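Pfam DUF1093 family protein (Bacillus subtilis, PDB 3NPP) is of unknown function, belongs to the DUF1093 family and, being made with a signal sequence, probably works outside the cytoplasm. Local coordinates at residues A[6-10]-A[61-65]; A[10-16]-A[32-37]; A[26-32]-A[43-49]; A[55-59]-A[70-75]. One frame throughout, in Å; residues are numbered along the deposited sequence.

Overall arrangement
This chain is the part of YxeA, a longer protein, that holds the DUF1093 region, and most of its strands form two three-stranded antiparallel sheets. Contacts 1 and 4 lie toward opposite ends of strand 57-63: contact 1 is a surface pairing rich in polar groups and reached by the second subunit, whereas contact 4 is partly buried and mixes aromatic packing with a lysine-glutamate salt bridge. Contact 3 is the hairpin of the other sheet, with the largest buried area of the four. Contact 2, nearest the centre of the chain, ties the sheets together; it shares Gln10 with contact 1 and Leu32 with contact 3, and Val12 and Val14 pack on Val44 of contact 3.

Contact 1: A[6-10]-A[61-65]. With SO4 (sulfate ion), chain O.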
# COMPACT_ATOMS: atom_id res chain seq x y z
N PHE A 6 -3.72 1.40 9.16
CA PHE A 6 -5.11 0.86 9.07
C PHE A 6 -5.34 0.40 7.64
O PHE A 6 -5.89 1.13 6.82
CB PHE A 6 -6.16 1.87 9.54
CG PHE A 6 -5.79 2.59 10.82
CD1 PHE A 6 -5.42 1.89 11.96
CD2 PHE A 6 -5.85 3.98 10.90
CE1 PHE A 6 -5.10 2.55 13.14
CE2 PHE A 6 -5.52 4.65 12.09
CZ PHE A 6 -5.15 3.93 13.20
N ILE A 7 -4.85 -0.81 7.33
CA ILE A 7 -4.71 -1.27 5.93
C ILE A 7 -6.04 -1.84 5.39
O ILE A 7 -6.55 -2.82 5.89
CB ILE A 7 -3.59 -2.36 5.74
CG1 ILE A 7 -2.26 -1.97 6.42
CG2 ILE A 7 -3.34 -2.60 4.21
CD1 ILE A 7 -1.70 -0.61 5.99
N HIS A 8 -6.57 -1.20 4.34
CA HIS A 8 -7.85 -1.54 3.74
C HIS A 8 -7.55 -2.29 2.43
O HIS A 8 -7.01 -1.72 1.52
CB HIS A 8 -8.64 -0.25 3.45
CG HIS A 8 -9.97 -0.47 2.76
ND1 HIS A 8 -10.71 0.57 2.23
CD2 HIS A 8 -10.71 -1.59 2.59
CE1 HIS A 8 -11.82 0.08 1.70
NE2 HIS A 8 -11.84 -1.23 1.91
N GLN A 9 -7.92 -3.55 2.37
CA GLN A 9 -7.75 -4.35 1.15
C GLN A 9 -9.01 -4.22 0.29
O GLN A 9 -10.13 -4.31 0.81
CB GLN A 9 -7.52 -5.82 1.49
CG GLN A 9 -7.41 -6.75 0.23
CD GLN A 9 -6.85 -8.13 0.55
OE1 GLN A 9 -5.92 -8.26 1.33
NE2 GLN A 9 -7.41 -9.18 -0.08
N GLN A 10 -8.83 -4.09 -1.01
CA GLN A 10 -9.95 -4.22 -1.96
C GLN A 10 -9.57 -5.15 -3.07
O GLN A 10 -8.41 -5.37 -3.31
CB GLN A 10 -10.36 -2.84 -2.46
CG GLN A 10 -11.17 -2.08 -1.41
CD GLN A 10 -11.69 -0.77 -1.88
OE1 GLN A 10 -12.72 -0.70 -2.53
NE2 GLN A 10 -11.01 0.30 -1.53
N LYS A 61 -5.99 -7.25 -6.82
CA LYS A 61 -5.97 -7.01 -5.38
C LYS A 61 -5.22 -5.72 -5.12
O LYS A 61 -4.13 -5.50 -5.69
CB LYS A 61 -5.31 -8.16 -4.68
CG LYS A 61 -5.26 -8.05 -3.16
CD LYS A 61 -4.66 -9.25 -2.50
CE LYS A 61 -3.14 -9.32 -2.66
NZ LYS A 61 -2.61 -10.63 -2.17
N ALA A 62 -5.80 -4.88 -4.26
CA ALA A 62 -5.26 -3.59 -3.93
C ALA A 62 -5.20 -3.44 -2.44
O ALA A 62 -5.96 -4.08 -1.70
CB ALA A 62 -6.11 -2.47 -4.54
N LYS A 63 -4.24 -2.64 -1.99
CA LYS A 63 -4.16 -2.16 -0.60
C LYS A 63 -4.25 -0.66 -0.70
O LYS A 63 -3.43 -0.05 -1.40
CB LYS A 63 -2.83 -2.55 0.05
CG LYS A 63 -2.46 -4.00 -0.07
CD LYS A 63 -3.39 -4.95 0.66
CE LYS A 63 -3.01 -6.42 0.35
NZ LYS A 63 -1.59 -6.74 0.81
N GLY A 64 -5.21 -0.06 -0.01
CA GLY A 64 -5.56 1.34 -0.24
C GLY A 64 -5.93 1.51 -1.72
O GLY A 64 -6.72 0.71 -2.25
N LYS A 65 -5.29 2.46 -2.39
CA LYS A 65 -5.49 2.66 -3.83
C LYS A 65 -4.41 2.01 -4.71
O LYS A 65 -4.45 2.17 -5.94
CB LYS A 65 -5.63 4.17 -4.16
CG LYS A 65 -4.34 4.92 -4.17
S SO4 O . -8.73 3.54 3.83
O1 SO4 O . -8.87 4.98 3.66
O2 SO4 O . -9.72 3.09 4.86
O3 SO4 O . -9.00 2.96 2.50
O4 SO4 O . -7.35 3.26 4.29
O HOH W 1 -8.38 -0.40 -0.55
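Gln10 and Ala62 form an antiparallel hydrogen-bonded pair between strands 9-15 and 57-63, neighbours in one three-stranded sheet. This is the tight part of the contact: Ala62 N reaches Gln10 O at 2.8 Å, and Gln10 N returns to Ala62 O at 3.0 Å, its donor well above the carbonyl plane. Gly64 N extends the pairing to His8 O at 2.9 Å, just beyond the strand end. A water also grips this corner, giving hydrogen bonds to His8 O and, at 2.6 Å, to Gly64 O while accepting one from Gln10 NE2; Gln10 OE1 is held by Asn36 ND2. On the Gln9 and Lys63 face the packing is looser. With CG anti to the backbone N (chi1 177°), Gln9 extends across Lys61, its NE2 3.7 Å from Lys61 CD and hydrogen-bonded to Asp11 OD2. It lies beside Lys63, pointing the same way, with OE1 3.6 Å from Lys63 CE; Lys63 NZ salt-bridges Glu68. His8 is on the exposed side, beside a sulfate, probably from the crystallisation liquor, that also bonds Tyr66 and Lys65 of the second subunit. The sulfate O3, in the imidazole plane at its edge, takes the His8 ND1 hydrogen bond at 3.0 Å.

Contact 2: A[10-16]-A[32-37]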
# COMPACT_ATOMS: atom_id res chain seq x y z
N GLN A 10 -8.83 -4.09 -1.01
CA GLN A 10 -9.95 -4.22 -1.96
C GLN A 10 -9.57 -5.15 -3.07
O GLN A 10 -8.41 -5.37 -3.31
CB GLN A 10 -10.36 -2.84 -2.46
CG GLN A 10 -11.17 -2.08 -1.41
CD GLN A 10 -11.69 -0.77 -1.88
OE1 GLN A 10 -12.72 -0.70 -2.53
NE2 GLN A 10 -11.01 0.30 -1.53
N ASP A 11 -10.56 -5.81 -3.65
CA ASP A 11 -10.35 -6.72 -4.79
C ASP A 11 -11.28 -6.26 -5.86
O ASP A 11 -12.49 -6.25 -5.64
CB ASP A 11 -10.65 -8.15 -4.40
CG ASP A 11 -9.60 -8.72 -3.48
OD1 ASP A 11 -8.56 -9.21 -3.96
OD2 ASP A 11 -9.79 -8.65 -2.25
N VAL A 12 -10.73 -5.89 -7.02
CA VAL A 12 -11.51 -5.32 -8.09
C VAL A 12 -11.64 -6.36 -9.20
O VAL A 12 -10.64 -6.85 -9.70
CB VAL A 12 -10.87 -4.02 -8.60
CG1 VAL A 12 -11.72 -3.41 -9.74
CG2 VAL A 12 -10.71 -3.01 -7.43
N TYR A 13 -12.86 -6.70 -9.55
CA TYR A 13 -13.15 -7.72 -10.56
C TYR A 13 -13.41 -7.03 -11.91
O TYR A 13 -14.14 -6.03 -11.98
CB TYR A 13 -14.37 -8.52 -10.14
CG TYR A 13 -14.09 -9.34 -8.88
CD1 TYR A 13 -14.23 -8.76 -7.61
CD2 TYR A 13 -13.62 -10.68 -8.96
CE1 TYR A 13 -13.96 -9.47 -6.46
CE2 TYR A 13 -13.35 -11.41 -7.79
CZ TYR A 13 -13.52 -10.80 -6.55
OH TYR A 13 -13.28 -11.50 -5.38
N VAL A 14 -12.78 -7.55 -12.96
CA VAL A 14 -12.84 -6.96 -14.29
C VAL A 14 -12.98 -8.05 -15.34
O VAL A 14 -12.66 -9.24 -15.07
CB VAL A 14 -11.55 -6.14 -14.61
CG1 VAL A 14 -11.43 -4.96 -13.66
CG2 VAL A 14 -10.31 -7.02 -14.59
N GLN A 15 -13.46 -7.66 -16.52
CA GLN A 15 -13.35 -8.50 -17.70
C GLN A 15 -12.38 -7.85 -18.66
O GLN A 15 -12.45 -6.64 -18.87
CB GLN A 15 -14.72 -8.72 -18.38
CG GLN A 15 -14.65 -9.75 -19.51
CD GLN A 15 -16.00 -10.12 -20.09
OE1 GLN A 15 -16.93 -9.33 -20.07
NE2 GLN A 15 -16.09 -11.33 -20.61
N ILE A 16 -11.54 -8.65 -19.31
CA ILE A 16 -10.59 -8.14 -20.30
C ILE A 16 -11.39 -7.88 -21.60
O ILE A 16 -11.42 -8.71 -22.52
CB ILE A 16 -9.37 -9.10 -20.51
CG1 ILE A 16 -8.71 -9.47 -19.17
CG2 ILE A 16 -8.28 -8.45 -21.42
CD1 ILE A 16 -8.33 -8.28 -18.28
N LEU A 32 -9.33 -0.69 -16.97
CA LEU A 32 -10.64 -1.27 -17.15
C LEU A 32 -11.56 -0.81 -16.04
O LEU A 32 -11.10 -0.52 -14.94
CB LEU A 32 -10.52 -2.80 -17.12
CG LEU A 32 -9.65 -3.46 -18.20
CD1 LEU A 32 -9.42 -4.91 -17.90
CD2 LEU A 32 -10.29 -3.29 -19.57
N ASP A 33 -12.87 -0.75 -16.34
CA ASP A 33 -13.88 -0.55 -15.31
C ASP A 33 -14.18 -1.87 -14.67
O ASP A 33 -14.25 -2.88 -15.34
CB ASP A 33 -15.18 0.04 -15.88
CG ASP A 33 -15.01 1.48 -16.33
OD1 ASP A 33 -14.09 2.20 -15.84
OD2 ASP A 33 -15.81 1.89 -17.17
N GLY A 34 -14.40 -1.85 -13.36
CA GLY A 34 -14.63 -3.08 -12.60
C GLY A 34 -15.47 -2.83 -11.38
O GLY A 34 -16.03 -1.75 -11.23
N TYR A 35 -15.60 -3.85 -10.55
CA TYR A 35 -16.41 -3.76 -9.35
C TYR A 35 -15.64 -4.37 -8.20
O TYR A 35 -15.00 -5.41 -8.38
CB TYR A 35 -17.78 -4.44 -9.58
CG TYR A 35 -18.59 -3.71 -10.66
CD1 TYR A 35 -18.40 -4.00 -12.01
CD2 TYR A 35 -19.43 -2.64 -10.33
CE1 TYR A 35 -19.06 -3.28 -13.02
CE2 TYR A 35 -20.14 -1.92 -11.34
CZ TYR A 35 -19.93 -2.25 -12.67
OH TYR A 35 -20.56 -1.57 -13.67
N ASN A 36 -15.69 -3.73 -7.03
CA ASN A 36 -15.05 -4.31 -5.85
C ASN A 36 -15.93 -5.40 -5.25
O ASN A 36 -16.99 -5.72 -5.84
CB ASN A 36 -14.55 -3.23 -4.86
CG ASN A 36 -15.65 -2.62 -3.98
OD1 ASN A 36 -16.86 -2.88 -4.14
ND2 ASN A 36 -15.21 -1.79 -3.03
N ALA A 37 -15.51 -5.98 -4.12
CA ALA A 37 -16.21 -7.12 -3.51
C ALA A 37 -17.60 -6.77 -3.02
O ALA A 37 -18.45 -7.63 -2.97
CB ALA A 37 -15.40 -7.74 -2.37
O HOH W 2 -14.43 -4.93 -16.94
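Tyr13 and Tyr35 make the single antiparallel bridge between strands 9-15 and 27-35, whose local axes pass 4.5 Å apart at 124°. Both bonds of the hydrogen-bonded pair are present: Tyr13 N to Tyr35 O, almost straight at 2.8 Å, and Tyr35 N to Tyr13 O at 3.0 Å, the latter in the carbonyl plane. Next to the bridge, Gly34 CA comes within 3.1 Å of Tyr13 O and packs on CG1 of Val12 and of Val14, so close to strand 9-15 that there is no room for a side chain. The strands then diverge, and a water fills in, donating to Asp33 O at 2.6 Å and accepting from Gln15 N.

At one end, Asn36 ND2 gives a 2.8 Å hydrogen bond to Gln10 OE1. The acceptor lies close to the plane of the Asn36 amide, yet the two amides are turned 65° apart. A chi1 of 79° puts Asn36 CG between backbone N and carbonyl carbon, where ND2 faces Gln10 and OD1 is left for Lys40 N and Ser38 OG. At the other end the contact is apolar: Leu32 CD1 meets Ile16 CD1 at 3.6 Å and Val14 CG2 at 4.0 Å, and the Leu32 side chain crosses both at about a right angle.

The bridge thus joins the two three-stranded sheets: strand 57-63 runs along the other edge of 9-15, Val14 packs on Val44 of strand 41-48, and helix 80-86 lies against Tyr13 and Tyr35.

Contact 3: A[26-32]-A[43-49]. With SO4 (sulfate ion), chain I.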
# COMPACT_ATOMS: atom_id res chain seq x y z
N GLY A 26 8.43 -6.20 -21.77
CA GLY A 26 7.64 -7.38 -21.48
C GLY A 26 6.31 -7.21 -20.76
O GLY A 26 5.78 -8.17 -20.24
N GLY A 27 5.78 -5.98 -20.72
CA GLY A 27 4.54 -5.69 -19.98
C GLY A 27 3.35 -5.41 -20.89
O GLY A 27 3.52 -4.97 -22.04
N THR A 28 2.17 -5.62 -20.35
CA THR A 28 0.92 -5.23 -21.00
C THR A 28 0.07 -4.50 -19.95
O THR A 28 -0.19 -5.04 -18.88
CB THR A 28 0.20 -6.45 -21.59
OG1 THR A 28 1.08 -7.10 -22.51
CG2 THR A 28 -1.10 -6.05 -22.33
N GLU A 29 -0.31 -3.26 -20.25
CA GLU A 29 -1.13 -2.44 -19.38
C GLU A 29 -2.61 -2.59 -19.75
O GLU A 29 -2.93 -2.64 -20.93
CB GLU A 29 -0.74 -0.99 -19.58
CG GLU A 29 -1.37 -0.05 -18.56
CD GLU A 29 -0.85 1.36 -18.65
OE1 GLU A 29 -0.03 1.65 -19.57
OE2 GLU A 29 -1.24 2.18 -17.76
N TYR A 30 -3.50 -2.63 -18.75
CA TYR A 30 -4.96 -2.58 -18.97
C TYR A 30 -5.51 -1.52 -18.05
O TYR A 30 -5.06 -1.43 -16.91
CB TYR A 30 -5.62 -3.92 -18.64
CG TYR A 30 -5.16 -5.03 -19.54
CD1 TYR A 30 -4.03 -5.78 -19.22
CD2 TYR A 30 -5.82 -5.31 -20.73
CE1 TYR A 30 -3.59 -6.82 -20.08
CE2 TYR A 30 -5.38 -6.32 -21.57
CZ TYR A 30 -4.26 -7.06 -21.24
OH TYR A 30 -3.80 -8.04 -22.10
N THR A 31 -6.42 -0.69 -18.54
CA THR A 31 -7.21 0.22 -17.71
C THR A 31 -8.67 -0.10 -17.96
O THR A 31 -9.17 0.17 -19.05
CB THR A 31 -6.92 1.69 -18.01
OG1 THR A 31 -5.57 1.99 -17.65
CG2 THR A 31 -7.87 2.61 -17.22
N LEU A 32 -9.33 -0.69 -16.97
CA LEU A 32 -10.64 -1.27 -17.15
C LEU A 32 -11.56 -0.81 -16.04
O LEU A 32 -11.10 -0.52 -14.94
CB LEU A 32 -10.52 -2.80 -17.12
CG LEU A 32 -9.65 -3.46 -18.20
CD1 LEU A 32 -9.42 -4.91 -17.90
CD2 LEU A 32 -10.29 -3.29 -19.57
N GLU A 43 -12.32 2.06 -11.32
CA GLU A 43 -11.42 2.01 -12.48
C GLU A 43 -10.10 1.50 -11.97
O GLU A 43 -9.60 1.99 -10.98
CB GLU A 43 -11.27 3.40 -13.09
CG GLU A 43 -10.46 3.42 -14.45
CD GLU A 43 -9.90 4.81 -14.77
OE1 GLU A 43 -10.66 5.65 -15.29
OE2 GLU A 43 -8.69 5.07 -14.47
N VAL A 44 -9.54 0.51 -12.66
CA VAL A 44 -8.27 -0.06 -12.24
C VAL A 44 -7.29 -0.08 -13.43
O VAL A 44 -7.67 -0.47 -14.53
CB VAL A 44 -8.49 -1.47 -11.61
CG1 VAL A 44 -9.20 -2.44 -12.57
CG2 VAL A 44 -7.17 -2.03 -11.09
N THR A 45 -6.08 0.40 -13.20
CA THR A 45 -4.95 0.28 -14.09
C THR A 45 -3.99 -0.73 -13.48
O THR A 45 -3.61 -0.59 -12.34
CB THR A 45 -4.26 1.61 -14.23
OG1 THR A 45 -5.13 2.49 -14.94
CG2 THR A 45 -2.93 1.50 -14.99
N PHE A 46 -3.62 -1.75 -14.25
CA PHE A 46 -2.73 -2.77 -13.79
C PHE A 46 -1.92 -3.31 -14.97
O PHE A 46 -2.26 -3.06 -16.15
CB PHE A 46 -3.50 -3.87 -13.10
CG PHE A 46 -4.46 -4.62 -14.01
CD1 PHE A 46 -5.73 -4.12 -14.27
CD2 PHE A 46 -4.08 -5.82 -14.61
CE1 PHE A 46 -6.59 -4.81 -15.07
CE2 PHE A 46 -4.94 -6.50 -15.44
CZ PHE A 46 -6.18 -6.02 -15.67
N PHE A 47 -0.86 -4.05 -14.65
CA PHE A 47 0.06 -4.58 -15.67
C PHE A 47 0.20 -6.08 -15.50
O PHE A 47 0.22 -6.57 -14.38
CB PHE A 47 1.43 -3.92 -15.55
CG PHE A 47 1.42 -2.46 -15.83
CD1 PHE A 47 1.02 -1.56 -14.84
CD2 PHE A 47 1.84 -1.96 -17.05
CE1 PHE A 47 1.00 -0.19 -15.09
CE2 PHE A 47 1.84 -0.60 -17.30
CZ PHE A 47 1.41 0.28 -16.31
N ALA A 48 0.29 -6.81 -16.61
CA ALA A 48 0.62 -8.23 -16.58
C ALA A 48 1.88 -8.45 -17.39
O ALA A 48 2.16 -7.70 -18.32
CB ALA A 48 -0.55 -9.07 -17.13
N GLY A 49 2.64 -9.49 -17.05
CA GLY A 49 3.85 -9.88 -17.79
C GLY A 49 3.61 -10.63 -19.08
O GLY A 49 4.58 -11.10 -19.69
S SO4 I . 9.89 -5.63 -25.11
O1 SO4 I . 8.81 -4.72 -24.85
O2 SO4 I . 9.92 -5.97 -26.51
O3 SO4 I . 11.15 -5.01 -24.72
O4 SO4 I . 9.62 -6.86 -24.36
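Glu29 and Phe47 lie side by side and point the same way, the glutamate laid over one face of the phenyl ring. Glu29 CG stands 3.9 Å from the Phe47 ring centroid, a CH-pi contact, and the carboxylate beyond it is tilted only 25° from the ring plane. The extended chain of Glu29 carries OE2 past the ring to within 3.3 Å of Thr45 CG2. Further along this face, Thr31 OG1 and Thr45 OG1 share a hydrogen bond of 2.8 Å. In both threonines the hydroxyl sits anti to the carbonyl carbon, which brings the two oxygens together across a non-hydrogen-bonded pair.

These residues belong to the beta hairpin of strands 27-35 and 41-48, in which Thr28-Ala48, Tyr30-Phe46 and Leu32-Val44 are the hydrogen-bonded pairs. Each is closed by two backbone bonds, as with Val44 N to Leu32 O at 2.9 Å. On the face that bears Tyr30 and Phe46, Phe46 takes chi1 64°, with CG between the backbone N and the carbonyl carbon, and its ring swings across toward the partner strand. One face of that ring receives Tyr30 CB, 4.0 Å from its centroid. The two aromatic planes are near parallel, 24° apart, but slid so far that they barely overlap. Leu32 CD1 comes to the ring's edge, 4.0 Å from Phe46 CE1. Phe46 also packs on Leu58 and Val60, and Tyr30 OH is hydrogen-bonded to Leu52 N. Nearer the start of strand 41-48, Glu43 and Val44 pair in a parallel ladder with a strand of the second subunit.

Contact 4: A[55-59]-A[70-75]; sequences NAYLK and WEEVKF
A water bridges Tyr57, Glu72 and Val73, accepting from Tyr57 N at 3.0 Å and donating to Glu72 OE2 at 2.6 Å and to Val73 O at 2.7 Å. It sits where the beta hairpin of strands 57-63 and 66-73 begins to open. Beside it, Val73 N bonds Tyr57 O at 2.9 Å, the donor standing above the carbonyl plane. Further into the hairpin Lys59 pairs with Glu71: Lys59 N reaches Glu71 O at 2.8 Å, nearly straight, and Glu71 N returns a more bent bond to Lys59 O. Their side chains lie together, pointing the same way. Lys59 runs out extended and then bends twice (chi3 70°, chi4 53°), which brings NZ to Glu71 OE1 at 3.0 Å in a salt bridge whose hydrogen bond is weak. On the other face of the sheet, Leu58 CD2 packs 3.9 Å from Trp70 CE3; Leu58 also touches Phe46 and Leu52, and Trp70 touches Ala48, so this face looks toward strand 41-48. Phe75, past the strand, sets its CA over one face of the Tyr57 ring, with CB making an off-centre CH-pi contact. The two rings lie obliquely, their planes at 56°, and touch through Phe75 CD1, 3.6 Å from Tyr57 CZ.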
# COMPACT_ATOMS: atom_id res chain seq x y z
N ASN A 55 -11.75 -11.40 -23.05
CA ASN A 55 -12.91 -11.85 -22.27
C ASN A 55 -12.66 -12.72 -21.03
O ASN A 55 -13.61 -13.10 -20.37
CB ASN A 55 -14.01 -12.44 -23.19
CG ASN A 55 -14.48 -11.45 -24.22
OD1 ASN A 55 -14.52 -10.25 -23.97
ND2 ASN A 55 -14.86 -11.95 -25.38
N ALA A 56 -11.40 -12.94 -20.66
CA ALA A 56 -11.07 -13.51 -19.36
C ALA A 56 -11.55 -12.58 -18.22
O ALA A 56 -11.67 -11.36 -18.41
CB ALA A 56 -9.55 -13.74 -19.25
N TYR A 57 -11.89 -13.18 -17.07
CA TYR A 57 -12.22 -12.42 -15.87
C TYR A 57 -11.02 -12.41 -14.91
O TYR A 57 -10.36 -13.46 -14.69
CB TYR A 57 -13.46 -12.97 -15.20
CG TYR A 57 -14.71 -12.89 -16.07
CD1 TYR A 57 -15.46 -11.72 -16.13
CD2 TYR A 57 -15.12 -13.97 -16.81
CE1 TYR A 57 -16.59 -11.64 -16.92
CE2 TYR A 57 -16.27 -13.91 -17.62
CZ TYR A 57 -17.00 -12.74 -17.67
OH TYR A 57 -18.13 -12.67 -18.47
N LEU A 58 -10.75 -11.24 -14.35
CA LEU A 58 -9.58 -11.03 -13.50
C LEU A 58 -10.01 -10.45 -12.16
O LEU A 58 -10.98 -9.68 -12.11
CB LEU A 58 -8.57 -10.08 -14.17
CG LEU A 58 -7.22 -10.68 -14.59
CD1 LEU A 58 -7.41 -11.73 -15.74
CD2 LEU A 58 -6.25 -9.56 -15.02
N LYS A 59 -9.31 -10.84 -11.10
CA LYS A 59 -9.38 -10.21 -9.80
C LYS A 59 -8.04 -9.44 -9.58
O LYS A 59 -6.97 -10.04 -9.60
CB LYS A 59 -9.57 -11.29 -8.72
CG LYS A 59 -9.62 -10.77 -7.26
CD LYS A 59 -9.76 -11.93 -6.23
CE LYS A 59 -8.46 -12.82 -6.12
NZ LYS A 59 -6.92 -12.26 -5.84
N TRP A 70 -2.57 -9.46 -9.86
CA TRP A 70 -3.69 -9.90 -10.72
C TRP A 70 -3.82 -11.41 -10.64
O TRP A 70 -2.83 -12.09 -10.44
CB TRP A 70 -3.48 -9.46 -12.16
CG TRP A 70 -2.40 -10.12 -12.89
CD1 TRP A 70 -1.10 -9.71 -12.99
CD2 TRP A 70 -2.51 -11.30 -13.71
NE1 TRP A 70 -0.39 -10.57 -13.80
CE2 TRP A 70 -1.22 -11.56 -14.24
CE3 TRP A 70 -3.57 -12.17 -14.01
CZ2 TRP A 70 -0.96 -12.67 -15.08
CZ3 TRP A 70 -3.32 -13.28 -14.87
CH2 TRP A 70 -2.05 -13.51 -15.39
N GLU A 71 -5.05 -11.92 -10.83
CA GLU A 71 -5.31 -13.35 -10.80
C GLU A 71 -6.51 -13.61 -11.68
O GLU A 71 -7.52 -12.95 -11.53
CB GLU A 71 -5.60 -13.82 -9.37
CG GLU A 71 -5.99 -15.29 -9.26
CD GLU A 71 -6.13 -15.78 -7.85
OE1 GLU A 71 -6.47 -14.98 -6.96
OE2 GLU A 71 -5.90 -16.99 -7.62
N GLU A 72 -6.42 -14.59 -12.58
CA GLU A 72 -7.60 -14.94 -13.38
C GLU A 72 -8.58 -15.69 -12.48
O GLU A 72 -8.16 -16.56 -11.70
CB GLU A 72 -7.26 -15.80 -14.60
CG GLU A 72 -8.54 -16.11 -15.52
CD GLU A 72 -8.27 -16.99 -16.70
OE1 GLU A 72 -7.18 -17.56 -16.80
OE2 GLU A 72 -9.18 -17.10 -17.56
N VAL A 73 -9.87 -15.36 -12.61
CA VAL A 73 -10.99 -16.08 -11.95
C VAL A 73 -12.05 -16.46 -12.99
O VAL A 73 -12.01 -15.98 -14.13
CB VAL A 73 -11.63 -15.24 -10.81
CG1 VAL A 73 -10.59 -14.93 -9.71
CG2 VAL A 73 -12.24 -13.93 -11.36
N LYS A 74 -12.97 -17.36 -12.63
CA LYS A 74 -14.11 -17.69 -13.50
C LYS A 74 -15.32 -16.90 -13.06
O LYS A 74 -15.45 -16.59 -11.90
CB LYS A 74 -14.45 -19.18 -13.46
CG LYS A 74 -13.30 -20.15 -13.72
CD LYS A 74 -12.63 -20.00 -15.06
CE LYS A 74 -13.35 -20.75 -16.12
NZ LYS A 74 -12.63 -20.48 -17.44
N PHE A 75 -16.22 -16.62 -14.01
CA PHE A 75 -17.39 -15.77 -13.78
C PHE A 75 -18.20 -16.27 -12.60
O PHE A 75 -18.56 -15.50 -11.71
CB PHE A 75 -18.25 -15.75 -15.05
CG PHE A 75 -19.51 -14.94 -14.92
CD1 PHE A 75 -19.51 -13.58 -15.20
CD2 PHE A 75 -20.68 -15.54 -14.57
CE1 PHE A 75 -20.66 -12.82 -15.08
CE2 PHE A 75 -21.88 -14.78 -14.46
CZ PHE A 75 -21.86 -13.43 -14.73
O HOH W 3 -11.47 -16.12 -16.74